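Local coordinates for protein superoxide dismutase (Chaetomium thermophilum, PDB 4BR6) that binds manganese and probably converts superoxide radicals into hydrogen peroxide and molecular oxygen, as an iron/manganese-family superoxide dismutase, at residues H164-Q169 / A175-A180; A102-G105 / T109-K112. All blocks are in the same frame, centred on the assembly; numbering follows the deposited sequence.

Contact 1: residues H164-Q169 / A175-A180. With MN3 (manganese (III) ion), chain I.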
loop_
_atom_site.group_PDB
_atom_site.type_symbol
_atom_site.label_atom_id
_atom_site.label_comp_id
_atom_site.label_asym_id
_atom_site.label_seq_id
_atom_site.Cartn_x
_atom_site.Cartn_y
_atom_site.Cartn_z
ATOM N N HIS B 164 12.926 8.173 13.991
ATOM C CA HIS B 164 13.538 7.869 15.287
ATOM C C HIS B 164 15.007 7.484 15.121
ATOM O O HIS B 164 15.742 7.407 16.096
ATOM C CB HIS B 164 12.785 6.768 16.040
ATOM C CG HIS B 164 12.786 5.446 15.347
ATOM N ND1 HIS B 164 11.625 4.789 15.003
ATOM C CD2 HIS B 164 13.803 4.651 14.946
ATOM C CE1 HIS B 164 11.926 3.646 14.418
ATOM N NE2 HIS B 164 13.241 3.539 14.372
ATOM N N ALA B 165 15.438 7.246 13.885
ATOM C CA ALA B 165 16.826 6.904 13.636
ATOM C C ALA B 165 17.740 8.144 13.686
ATOM O O ALA B 165 18.959 8.003 13.715
ATOM C CB ALA B 165 16.971 6.182 12.296
ATOM N N TYR B 166 17.159 9.345 13.706
ATOM C CA TYR B 166 17.957 10.578 13.603
ATOM C C TYR B 166 17.396 11.842 14.239
ATOM O O TYR B 166 18.132 12.800 14.427
ATOM C CB TYR B 166 18.257 10.901 12.140
ATOM C CG TYR B 166 17.038 11.106 11.236
ATOM C CD1 TYR B 166 16.412 12.345 11.127
ATOM C CD2 TYR B 166 16.539 10.062 10.469
ATOM C CE1 TYR B 166 15.307 12.522 10.292
ATOM C CE2 TYR B 166 15.447 10.237 9.631
ATOM C CZ TYR B 166 14.835 11.461 9.544
ATOM O OH TYR B 166 13.752 11.613 8.701
ATOM N N TYR B 167 16.116 11.868 14.575
ATOM C CA TYR B 167 15.488 13.159 14.883
ATOM C C TYR B 167 16.039 13.850 16.135
ATOM O O TYR B 167 16.163 15.072 16.153
ATOM C CB TYR B 167 13.967 13.048 14.991
ATOM C CG TYR B 167 13.238 14.291 14.509
ATOM C CD1 TYR B 167 13.038 15.380 15.354
ATOM C CD2 TYR B 167 12.762 14.383 13.207
ATOM C CE1 TYR B 167 12.378 16.512 14.916
ATOM C CE2 TYR B 167 12.103 15.518 12.766
ATOM C CZ TYR B 167 11.915 16.565 13.626
ATOM O OH TYR B 167 11.256 17.683 13.206
ATOM N N LEU B 168 16.373 13.083 17.169
ATOM C CA LEU B 168 16.909 13.660 18.400
ATOM C C LEU B 168 18.168 14.482 18.140
ATOM O O LEU B 168 18.375 15.523 18.761
ATOM C CB LEU B 168 17.230 12.566 19.420
ATOM C CG LEU B 168 16.050 11.932 20.152
ATOM C CD1 LEU B 168 16.567 10.816 21.058
ATOM C CD2 LEU B 168 15.240 12.962 20.930
ATOM N N GLN B 169 18.991 14.015 17.207
ATOM C CA GLN B 169 20.280 14.649 16.918
ATOM C C GLN B 169 20.187 15.631 15.758
ATOM O O GLN B 169 20.653 16.767 15.858
ATOM C CB GLN B 169 21.346 13.599 16.593
ATOM C CG GLN B 169 22.712 14.205 16.230
ATOM C CD GLN B 169 23.826 13.182 16.190
ATOM O OE1 GLN B 169 23.620 12.006 16.471
ATOM N NE2 GLN B 169 25.019 13.630 15.843
ATOM N N ALA B 175 19.213 14.969 5.667
ATOM C CA ALA B 175 20.334 14.884 4.728
ATOM C C ALA B 175 21.665 14.822 5.462
ATOM O O ALA B 175 22.626 14.240 4.966
ATOM C CB ALA B 175 20.341 16.055 3.754
ATOM N N GLU B 176 21.720 15.443 6.634
ATOM C CA GLU B 176 22.920 15.424 7.456
ATOM C C GLU B 176 23.120 14.052 8.090
ATOM O O GLU B 176 24.250 13.553 8.196
ATOM C CB GLU B 176 22.834 16.491 8.543
ATOM C CG GLU B 176 23.038 17.896 8.037
ATOM C CD GLU B 176 22.862 18.946 9.120
ATOM O OE1 GLU B 176 22.837 18.575 10.306
ATOM O OE2 GLU B 176 22.741 20.140 8.792
ATOM N N TYR B 177 22.021 13.438 8.513
ATOM C CA TYR B 177 22.078 12.070 9.022
ATOM C C TYR B 177 22.547 11.115 7.933
ATOM O O TYR B 177 23.478 10.337 8.153
ATOM C CB TYR B 177 20.722 11.631 9.563
ATOM C CG TYR B 177 20.542 10.129 9.723
ATOM C CD1 TYR B 177 21.280 9.402 10.656
ATOM C CD2 TYR B 177 19.623 9.437 8.948
ATOM C CE1 TYR B 177 21.101 8.045 10.802
ATOM C CE2 TYR B 177 19.445 8.072 9.100
ATOM C CZ TYR B 177 20.184 7.387 10.030
ATOM O OH TYR B 177 20.023 6.029 10.198
ATOM N N PHE B 178 21.904 11.175 6.762
ATOM C CA PHE B 178 22.230 10.266 5.665
ATOM C C PHE B 178 23.704 10.377 5.244
ATOM O O PHE B 178 24.308 9.384 4.859
ATOM C CB PHE B 178 21.340 10.521 4.437
ATOM C CG PHE B 178 19.859 10.320 4.680
ATOM C CD1 PHE B 178 19.405 9.347 5.531
ATOM C CD2 PHE B 178 18.930 11.125 4.052
ATOM C CE1 PHE B 178 18.063 9.176 5.745
ATOM C CE2 PHE B 178 17.592 10.951 4.269
ATOM C CZ PHE B 178 17.162 9.975 5.113
ATOM N N GLU B 179 24.265 11.585 5.299
ATOM C CA GLU B 179 25.667 11.813 4.946
ATOM C C GLU B 179 26.607 11.318 6.046
ATOM O O GLU B 179 27.613 10.667 5.765
ATOM C CB GLU B 179 25.925 13.294 4.693
ATOM C CG GLU B 179 27.373 13.640 4.389
ATOM C CD GLU B 179 27.839 13.128 3.036
ATOM O OE1 GLU B 179 26.997 12.630 2.261
ATOM O OE2 GLU B 179 29.050 13.233 2.739
ATOM N N ALA B 180 26.272 11.637 7.293
ATOM C CA ALA B 180 27.093 11.273 8.439
ATOM C C ALA B 180 27.238 9.750 8.642
ATOM O O ALA B 180 28.312 9.277 9.018
ATOM C CB ALA B 180 26.545 11.928 9.714
HETATM MN MN MN3 I . 14.440 1.796 13.385
HETATM O O HOH W 1 20.292 5.678 13.307
HETATM O O HOH W 2 12.122 1.490 12.447
#

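Contact 2: residues A102-G105 / T109-K112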
loop_
_atom_site.group_PDB
_atom_site.type_symbol
_atom_site.label_atom_id
_atom_site.label_comp_id
_atom_site.label_asym_id
_atom_site.label_seq_id
_atom_site.Cartn_x
_atom_site.Cartn_y
_atom_site.Cartn_z
ATOM N N ALA B 102 31.085 -2.224 -10.646
ATOM C CA ALA B 102 30.407 -2.773 -11.812
ATOM C C ALA B 102 29.015 -2.198 -12.006
ATOM O O ALA B 102 28.657 -1.801 -13.114
ATOM C CB ALA B 102 30.314 -4.270 -11.688
ATOM N N ASP B 103 28.235 -2.157 -10.925
ATOM C CA ASP B 103 26.806 -1.872 -11.015
ATOM C C ASP B 103 26.423 -0.409 -10.726
ATOM O O ASP B 103 25.290 0.003 -10.984
ATOM C CB ASP B 103 26.032 -2.831 -10.100
ATOM C CG ASP B 103 26.058 -4.272 -10.611
ATOM O OD1 ASP B 103 26.196 -4.465 -11.836
ATOM O OD2 ASP B 103 25.956 -5.218 -9.797
ATOM N N PHE B 104 27.368 0.378 -10.218
ATOM C CA PHE B 104 27.098 1.772 -9.881
ATOM C C PHE B 104 28.167 2.731 -10.405
ATOM O O PHE B 104 28.059 3.938 -10.220
ATOM C CB PHE B 104 26.951 1.938 -8.365
ATOM C CG PHE B 104 25.822 1.134 -7.766
ATOM C CD1 PHE B 104 24.511 1.574 -7.857
ATOM C CD2 PHE B 104 26.070 -0.055 -7.103
ATOM C CE1 PHE B 104 23.483 0.846 -7.302
ATOM C CE2 PHE B 104 25.031 -0.781 -6.547
ATOM C CZ PHE B 104 23.743 -0.328 -6.654
ATOM N N GLY B 105 29.196 2.199 -11.056
ATOM C CA GLY B 105 30.236 3.034 -11.634
ATOM C C GLY B 105 31.370 3.242 -10.658
ATOM O O GLY B 105 32.533 2.975 -10.972
ATOM N N THR B 109 29.362 7.105 -6.461
ATOM C CA THR B 109 28.091 7.202 -7.178
ATOM C C THR B 109 27.004 6.361 -6.492
ATOM O O THR B 109 25.846 6.778 -6.391
ATOM C CB THR B 109 28.242 6.762 -8.648
ATOM O OG1 THR B 109 28.994 7.747 -9.361
ATOM C CG2 THR B 109 26.894 6.613 -9.329
ATOM N N PHE B 110 27.380 5.170 -6.041
ATOM C CA PHE B 110 26.478 4.327 -5.264
ATOM C C PHE B 110 26.016 5.062 -4.010
ATOM O O PHE B 110 24.842 5.013 -3.639
ATOM C CB PHE B 110 27.173 3.020 -4.863
ATOM C CG PHE B 110 26.614 2.390 -3.610
ATOM C CD1 PHE B 110 25.410 1.721 -3.626
ATOM C CD2 PHE B 110 27.285 2.490 -2.407
ATOM C CE1 PHE B 110 24.897 1.161 -2.470
ATOM C CE2 PHE B 110 26.763 1.922 -1.253
ATOM C CZ PHE B 110 25.582 1.260 -1.292
ATOM N N ARG B 111 26.968 5.728 -3.357
ATOM C CA ARG B 111 26.735 6.494 -2.135
ATOM C C ARG B 111 25.799 7.675 -2.381
ATOM O O ARG B 111 24.971 8.021 -1.536
ATOM C CB ARG B 111 28.075 7.007 -1.608
ATOM C CG ARG B 111 28.000 7.773 -0.308
ATOM C CD ARG B 111 29.392 8.140 0.209
ATOM N NE ARG B 111 29.305 9.148 1.263
ATOM C CZ ARG B 111 30.156 9.267 2.282
ATOM N NH1 ARG B 111 31.185 8.430 2.409
ATOM N NH2 ARG B 111 29.967 10.225 3.188
ATOM N N LYS B 112 25.969 8.304 -3.538
ATOM C CA LYS B 112 25.092 9.382 -3.994
ATOM C C LYS B 112 23.675 8.889 -4.238
ATOM O O LYS B 112 22.706 9.476 -3.762
ATOM C CB LYS B 112 25.659 9.971 -5.289
ATOM C CG LYS B 112 24.970 11.226 -5.797
ATOM C CD LYS B 112 25.724 11.790 -6.993
ATOM C CE LYS B 112 24.921 11.707 -8.271
ATOM N NZ LYS B 112 24.433 10.328 -8.556
#

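Contact 1: residues H164-Q169 / A175-A180
The hydroxyl of Y177 is gripped twice, by a water and by the backbone carbonyl of D160, whose carboxylate binds manganese. The water lies 3.1 Å from Y177 OH and 2.7 Å from A165 O and donates to both, so it bridges the 3-10 turn that ends at A165 to the helix holding residues 175-180. Because the carbonyl of D160 can only accept, the buried phenol serves as acceptor and donor at once, which is why a tyrosine suits a place where the ring is enclosed by protein. A165 sets its CB beside the hydroxyl, 3.7 Å from Y177 OH, and this small methyl also touches H26 and D160. Next along, Y166 CB lies over one face of the Y177 ring in a CH-pi contact, 3.8 Å from the ring centroid and offset toward the rim. With CG of Y166 between its own backbone N and carbonyl carbon (chi1 59°), the ring is carried off to the side of Y177, where Y166 CD2 comes 3.5 Å from Y177 CD2. The two planes are near parallel, at 25°, but slid so far that they barely overlap. Y166 is also the N-cap residue of helix 167-170. H164, next to A165, binds manganese through NE2 at 2.3 Å, with H26, H74, D160 and a water as the other ligands, while its ND1 is bonded to E163 of the second subunit. Through D160 O and the water on A165, Y177 thus ties its helix to the backbone of one metal ligand and of the neighbour of another.

Contact 2: residues A102-G105 / T109-K112
T109 meets F104 through its methyl and CB, with CG2 3.1 Å from F104 O. OG1 lies beside the T109 backbone N (chi1 -71°), which places CG2 anti to that N and against the carbonyl of F104, while OG1 stays 4.0 Å from F104 O; the T109 backbone N is bonded to S106 OG. A threonine suits the place because its methyl packs on the F104 carbonyl while OG1 has a hydrogen-bond partner next to the segment. F110 follows and carries the apolar part: its CB lies 3.7 Å from F104 CB, and the ring edge is turned to the face of F104. F110 CD1 stands over the centre of that ring, 3.8 Å above its plane, in an edge-to-face pair with planes at 57°. This is the corner of a helical hairpin in the C-terminal domain of the iron/manganese dismutase fold, helix 94-104 giving way to helix 107-119 across a tight link. G105 suits that link because at its positive phi of 92° a CB would be jammed against the carbonyl O of F104. Both rings then reach the sheet: F104 touches L138, I140 and L129, and F110 touches I140 and L129, so aromatic residues suit a corner packed against the strands. R111 turns from the hairpin to a salt bridge with E179.

Reading from the N terminus, the chain first passes through the long helices 20-50 and 61-79, which supply two of the manganese histidines, before contact 2 closes the short turn between helices 94-104 and 107-119. Strands 125-132, 138-144 and 153-160 follow, and only then does contact 1 close its own small loop, from the metal-binding segment through helix 167-170 to helix 174-180. The two loops are in series, neither nested nor crossing, with centres about 22 Å apart. They are joined directly by the salt bridge from E179 OE2 to R111 NH2, 3.2 Å, which ties the helix of contact 1 to helix 107-119, whose early residues take part in contact 2.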